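Local coordinates for protein dipicolinate synthase subunit B (Bacillus halodurans, PDB 3LQK) that probably serves as the flavoprotein-like B subunit of dipicolinate synthase, the enzyme that makes the dipicolinic acid of bacterial spores, at residues 21-26 and 92-97; 25-30 and 175-180. All coordinates share one frame; numbering follows the deposited sequence.

Contact 1. Residues 21-26 and 92-97; sequences YHEVLP and IAPMTG. With PO4 (phosphate ion), chain B.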
loop_
_atom_site.group_PDB
_atom_site.type_symbol
_atom_site.label_atom_id
_atom_site.label_comp_id
_atom_site.label_asym_id
_atom_site.label_seq_id
_atom_site.Cartn_x
_atom_site.Cartn_y
_atom_site.Cartn_z
ATOM N N TYR A 21 -12.699 -28.548 -6.946
ATOM C CA TYR A 21 -13.667 -28.043 -7.928
ATOM C C TYR A 21 -15.058 -28.686 -7.806
ATOM O O TYR A 21 -15.975 -28.298 -8.524
ATOM C CB TYR A 21 -13.136 -28.121 -9.372
ATOM C CG TYR A 21 -11.739 -27.560 -9.612
ATOM C CD1 TYR A 21 -11.206 -26.547 -8.811
ATOM C CD2 TYR A 21 -10.972 -28.036 -10.665
ATOM C CE1 TYR A 21 -9.907 -26.039 -9.051
ATOM C CE2 TYR A 21 -9.708 -27.544 -10.929
ATOM C CZ TYR A 21 -9.169 -26.554 -10.114
ATOM O OH TYR A 21 -7.918 -26.064 -10.401
ATOM N N HIS A 22 -15.252 -29.615 -6.879
ATOM C CA HIS A 22 -16.585 -30.199 -6.721
ATOM C C HIS A 22 -17.575 -29.170 -6.122
ATOM O O HIS A 22 -18.798 -29.315 -6.224
ATOM C CB HIS A 22 -16.559 -31.480 -5.886
ATOM C CG HIS A 22 -16.213 -31.245 -4.459
ATOM N ND1 HIS A 22 -17.168 -30.961 -3.496
ATOM C CD2 HIS A 22 -15.009 -31.199 -3.826
ATOM C CE1 HIS A 22 -16.565 -30.787 -2.325
ATOM N NE2 HIS A 22 -15.255 -30.910 -2.500
ATOM N N GLU A 23 -17.042 -28.150 -5.482
ATOM C CA GLU A 23 -17.886 -27.082 -4.950
ATOM C C GLU A 23 -18.304 -26.046 -6.018
ATOM O O GLU A 23 -19.341 -25.385 -5.850
ATOM C CB GLU A 23 -17.148 -26.416 -3.788
ATOM C CG GLU A 23 -15.723 -25.881 -4.171
ATOM C CD GLU A 23 -14.680 -26.040 -3.048
ATOM O OE1 GLU A 23 -14.847 -26.928 -2.154
ATOM O OE2 GLU A 23 -13.684 -25.258 -3.082
ATOM N N VAL A 24 -17.575 -25.929 -7.135
ATOM C CA VAL A 24 -17.956 -24.936 -8.166
ATOM C C VAL A 24 -18.515 -25.546 -9.448
ATOM O O VAL A 24 -19.241 -24.876 -10.117
ATOM C CB VAL A 24 -16.802 -23.946 -8.519
ATOM C CG1 VAL A 24 -16.380 -23.166 -7.299
ATOM C CG2 VAL A 24 -15.553 -24.736 -9.111
ATOM N N LEU A 25 -18.202 -26.802 -9.810
ATOM C CA LEU A 25 -18.703 -27.353 -11.111
ATOM C C LEU A 25 -20.236 -27.382 -11.202
ATOM O O LEU A 25 -20.791 -27.120 -12.255
ATOM C CB LEU A 25 -18.130 -28.752 -11.398
ATOM C CG LEU A 25 -16.607 -28.695 -11.716
ATOM C CD1 LEU A 25 -16.012 -30.089 -11.918
ATOM C CD2 LEU A 25 -16.341 -27.788 -12.907
ATOM N N PRO A 26 -20.923 -27.677 -10.083
ATOM C CA PRO A 26 -22.385 -27.581 -10.116
ATOM C C PRO A 26 -22.859 -26.151 -10.443
ATOM O O PRO A 26 -23.960 -25.970 -11.039
ATOM C CB PRO A 26 -22.804 -28.005 -8.704
ATOM C CG PRO A 26 -21.654 -28.888 -8.218
ATOM C CD PRO A 26 -20.436 -28.261 -8.828
ATOM N N ILE A 92 -13.927 -16.130 -11.362
ATOM C CA ILE A 92 -12.811 -16.901 -10.836
ATOM C C ILE A 92 -13.277 -17.516 -9.546
ATOM O O ILE A 92 -13.493 -16.817 -8.523
ATOM C CB ILE A 92 -11.584 -16.055 -10.518
ATOM C CG1 ILE A 92 -11.162 -15.149 -11.711
ATOM C CG2 ILE A 92 -10.386 -16.936 -10.067
ATOM C CD1 ILE A 92 -9.996 -14.211 -11.315
ATOM N N ALA A 93 -13.508 -18.825 -9.606
ATOM C CA ALA A 93 -13.937 -19.557 -8.452
ATOM C C ALA A 93 -13.557 -21.027 -8.525
ATOM O O ALA A 93 -13.829 -21.678 -9.519
ATOM C CB ALA A 93 -15.440 -19.380 -8.242
ATOM N N PRO A 94 -12.921 -21.564 -7.467
ATOM C CA PRO A 94 -12.430 -20.887 -6.274
ATOM C C PRO A 94 -11.269 -20.008 -6.632
ATOM O O PRO A 94 -10.531 -20.306 -7.642
ATOM C CB PRO A 94 -11.986 -22.059 -5.341
ATOM C CG PRO A 94 -11.700 -23.158 -6.236
ATOM C CD PRO A 94 -12.589 -23.011 -7.442
HETATM N N MSE A 95 -11.133 -18.895 -5.890
HETATM C CA MSE A 95 -9.905 -18.070 -6.016
HETATM C C MSE A 95 -9.051 -18.250 -4.782
HETATM O O MSE A 95 -9.416 -17.791 -3.680
HETATM C CB MSE A 95 -10.210 -16.593 -6.270
HETATM C CG MSE A 95 -8.945 -15.736 -6.579
HETATM SE SE MSE A 95 -9.420 -13.885 -6.960
HETATM C CE MSE A 95 -10.022 -13.396 -5.314
ATOM N N THR A 96 -7.901 -18.901 -4.978
ATOM C CA THR A 96 -7.011 -19.236 -3.887
ATOM C C THR A 96 -6.281 -17.979 -3.361
ATOM O O THR A 96 -6.322 -16.932 -3.955
ATOM C CB THR A 96 -5.904 -20.220 -4.318
ATOM O OG1 THR A 96 -5.101 -19.603 -5.373
ATOM C CG2 THR A 96 -6.469 -21.536 -4.747
ATOM N N GLY A 97 -5.587 -18.123 -2.243
ATOM C CA GLY A 97 -4.834 -17.041 -1.682
ATOM C C GLY A 97 -3.745 -16.571 -2.612
ATOM O O GLY A 97 -3.547 -15.383 -2.781
HETATM P P PO4 B . -2.770 -21.224 -7.551
HETATM O O1 PO4 B . -2.934 -21.882 -6.187
HETATM O O2 PO4 B . -1.418 -21.545 -8.167
HETATM O O3 PO4 B . -3.809 -21.707 -8.553
HETATM O O4 PO4 B . -2.869 -19.728 -7.405
#
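V24 and A93 bring the two backbones together, their CA atoms 6.7 Å apart, where the loop leading into helix 25-33 passes the C-terminal end of strand 89-95 in the mixed, largely parallel, Rossmann-like sheet of the flavoprotein family. The chain turns a corner at P94, which follows a cis peptide bond. That turn presents the proline ring to the loop. Both V24 methyls touch it: CG1 and CG2 each lie 3.8 Å from P94 CD, and CG1 also reaches the methyl of A93, 4.0 Å from its CB. With CG1 anti to the carbonyl carbon (chi1 -60°), the second branch, CG2, is set 3.5 Å from A93 O. Y21 meets the proline from another direction, its CD1 4.0 Å from P94 CD, in an oblique approach. The Y21 ring also makes an edge-to-face stack with W59. Within the loop, Y21 O accepts hydrogen bonds from V24 N and L25 N, consistent with a fixed turn into the helix. Beyond the corner, T96 OG1 caps helix 97-104 by a hydrogen bond with S99 N. A phosphate ion, likely picked up in crystallisation, is bound by G16 N, N98 ND2 and S99 OG, and its O4 lies 3.0 Å from T96 OG1.

Contact 2. Residues 25-30 and 175-180; sequences LPQMER and ALPETI
Two helices of the Rossmann-like alpha/beta fold meet here: the first turn of 176-184 packs against the 27-30 face of 25-33, R30 and Q27 facing P177, L176 and E178. The axes of segments 25-30 and 176-180 cross at -52°, 10.6 Å apart at their closest. R30 lays one face of its guanidinium over the ring of P177, with P177 CG 3.6 Å from R30 CZ and above the centre of the plane. The bend at chi3 turns the flat group across the proline, and a bond from R30 NH1 to Q27 OE1, 2.9 Å long and somewhat bent at 145°, holds it there. At the guanidinium edge R30 NH2 makes a long salt bridge of 3.8 Å to E178 OE2, the two planes 63° apart. R30 NH1 also donates to E174 O, just before the second helix. A leucine in place of R30 would probably leave Q27 OE1 and E174 O without this donor and E178 without its nearby positive charge. Q27 CB rests 4.1 Å from L176 CD1. L176 and I180 settle on V91 of strand 89-95, and A175 and L176 reach I155 of strand 152-159; on the side of helix 25-33 away from this interface, M28 packs on I66 of helix 58-66.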
loop_
_atom_site.group_PDB
_atom_site.type_symbol
_atom_site.label_atom_id
_atom_site.label_comp_id
_atom_site.label_asym_id
_atom_site.label_seq_id
_atom_site.Cartn_x
_atom_site.Cartn_y
_atom_site.Cartn_z
ATOM N N LEU A 25 -18.202 -26.802 -9.810
ATOM C CA LEU A 25 -18.703 -27.353 -11.111
ATOM C C LEU A 25 -20.236 -27.382 -11.202
ATOM O O LEU A 25 -20.791 -27.120 -12.255
ATOM C CB LEU A 25 -18.130 -28.752 -11.398
ATOM C CG LEU A 25 -16.607 -28.695 -11.716
ATOM C CD1 LEU A 25 -16.012 -30.089 -11.918
ATOM C CD2 LEU A 25 -16.341 -27.788 -12.907
ATOM N N PRO A 26 -20.923 -27.677 -10.083
ATOM C CA PRO A 26 -22.385 -27.581 -10.116
ATOM C C PRO A 26 -22.859 -26.151 -10.443
ATOM O O PRO A 26 -23.960 -25.970 -11.039
ATOM C CB PRO A 26 -22.804 -28.005 -8.704
ATOM C CG PRO A 26 -21.654 -28.888 -8.218
ATOM C CD PRO A 26 -20.436 -28.261 -8.828
ATOM N N GLN A 27 -22.059 -25.145 -10.071
ATOM C CA GLN A 27 -22.446 -23.756 -10.401
ATOM C C GLN A 27 -22.161 -23.451 -11.866
ATOM O O GLN A 27 -22.941 -22.729 -12.527
ATOM C CB GLN A 27 -21.741 -22.757 -9.501
ATOM C CG GLN A 27 -22.039 -22.936 -8.038
ATOM C CD GLN A 27 -23.523 -23.042 -7.773
ATOM O OE1 GLN A 27 -24.347 -22.292 -8.336
ATOM N NE2 GLN A 27 -23.886 -23.988 -6.939
HETATM N N MSE A 28 -21.072 -24.030 -12.390
HETATM C CA MSE A 28 -20.820 -23.922 -13.834
HETATM C C MSE A 28 -22.001 -24.523 -14.630
HETATM O O MSE A 28 -22.456 -23.981 -15.640
HETATM C CB MSE A 28 -19.509 -24.633 -14.189
HETATM C CG MSE A 28 -19.095 -24.418 -15.603
HETATM SE SE MSE A 28 -17.564 -25.464 -16.195
HETATM C CE MSE A 28 -16.199 -24.651 -15.059
ATOM N N GLU A 29 -22.475 -25.663 -14.157
ATOM C CA GLU A 29 -23.586 -26.338 -14.772
ATOM C C GLU A 29 -24.889 -25.497 -14.711
ATOM O O GLU A 29 -25.585 -25.367 -15.729
ATOM C CB GLU A 29 -23.750 -27.743 -14.155
ATOM C CG GLU A 29 -25.165 -28.351 -14.426
ATOM C CD GLU A 29 -25.385 -28.788 -15.871
ATOM O OE1 GLU A 29 -24.373 -28.888 -16.605
ATOM O OE2 GLU A 29 -26.586 -29.077 -16.259
ATOM N N ARG A 30 -25.191 -24.875 -13.571
ATOM C CA ARG A 30 -26.334 -23.953 -13.500
ATOM C C ARG A 30 -26.257 -22.803 -14.492
ATOM O O ARG A 30 -27.275 -22.381 -15.034
ATOM C CB ARG A 30 -26.461 -23.264 -12.142
ATOM C CG ARG A 30 -27.323 -23.906 -11.180
ATOM C CD ARG A 30 -27.137 -23.277 -9.799
ATOM N NE ARG A 30 -28.129 -22.236 -9.512
ATOM C CZ ARG A 30 -28.047 -21.391 -8.490
ATOM N NH1 ARG A 30 -26.982 -21.414 -7.660
ATOM N NH2 ARG A 30 -29.036 -20.551 -8.291
ATOM N N ALA A 175 -24.407 -18.772 -4.254
ATOM C CA ALA A 175 -24.725 -17.391 -4.638
ATOM C C ALA A 175 -24.070 -16.916 -5.933
ATOM O O ALA A 175 -24.203 -15.773 -6.326
ATOM C CB ALA A 175 -24.400 -16.407 -3.487
ATOM N N LEU A 176 -23.399 -17.780 -6.642
ATOM C CA LEU A 176 -22.641 -17.305 -7.831
ATOM C C LEU A 176 -23.517 -16.674 -8.926
ATOM O O LEU A 176 -23.272 -15.517 -9.327
ATOM C CB LEU A 176 -21.740 -18.426 -8.327
ATOM C CG LEU A 176 -20.795 -18.320 -9.521
ATOM C CD1 LEU A 176 -19.564 -19.273 -9.280
ATOM C CD2 LEU A 176 -21.495 -18.724 -10.774
ATOM N N PRO A 177 -24.646 -17.330 -9.306
ATOM C CA PRO A 177 -25.440 -16.731 -10.356
ATOM C C PRO A 177 -26.030 -15.411 -10.030
ATOM O O PRO A 177 -26.066 -14.527 -10.850
ATOM C CB PRO A 177 -26.561 -17.757 -10.588
ATOM C CG PRO A 177 -25.904 -19.059 -10.241
ATOM C CD PRO A 177 -25.116 -18.667 -8.977
ATOM N N GLU A 178 -26.520 -15.281 -8.831
ATOM C CA GLU A 178 -27.026 -14.009 -8.355
ATOM C C GLU A 178 -25.943 -12.926 -8.383
ATOM O O GLU A 178 -26.230 -11.787 -8.743
ATOM C CB GLU A 178 -27.517 -14.167 -6.904
ATOM C CG GLU A 178 -28.770 -15.008 -6.735
ATOM C CD GLU A 178 -28.577 -16.583 -6.663
ATOM O OE1 GLU A 178 -27.446 -17.110 -6.864
ATOM O OE2 GLU A 178 -29.636 -17.293 -6.441
ATOM N N THR A 179 -24.717 -13.272 -7.990
ATOM C CA THR A 179 -23.599 -12.331 -8.023
ATOM C C THR A 179 -23.307 -11.914 -9.446
ATOM O O THR A 179 -23.067 -10.731 -9.738
ATOM C CB THR A 179 -22.370 -12.910 -7.334
ATOM O OG1 THR A 179 -22.751 -13.324 -5.999
ATOM C CG2 THR A 179 -21.187 -11.919 -7.253
ATOM N N ILE A 180 -23.369 -12.854 -10.377
ATOM C CA ILE A 180 -23.166 -12.490 -11.804
ATOM C C ILE A 180 -24.290 -11.541 -12.249
ATOM O O ILE A 180 -24.022 -10.524 -12.899
ATOM C CB ILE A 180 -23.076 -13.739 -12.777
ATOM C CG1 ILE A 180 -21.885 -14.617 -12.377
ATOM C CG2 ILE A 180 -22.914 -13.277 -14.256
ATOM C CD1 ILE A 180 -21.538 -15.797 -13.268
#

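Overall arrangement
Starting at the N terminus, the chain leaves strand 9-13, runs through the loop at 21-24 and enters helix 25-33; both contacts begin on this short run, their first segments overlapping at 25-26. Contact 1 closes the shorter loop, bringing the chain back at 92-97 on the end of strand 89-95. Contact 2 closes a much longer one, returning only at helix 176-184 near the C-terminal end. The two loops cross, the second opening at 25-30 before the first has closed and ending well beyond it. The centres lie 10 Å apart, and they meet directly, A93 CB being 4.3 Å from L176 CD1. Helix 25-33 is thus held at its entry by the central strand and farther along by the last helix.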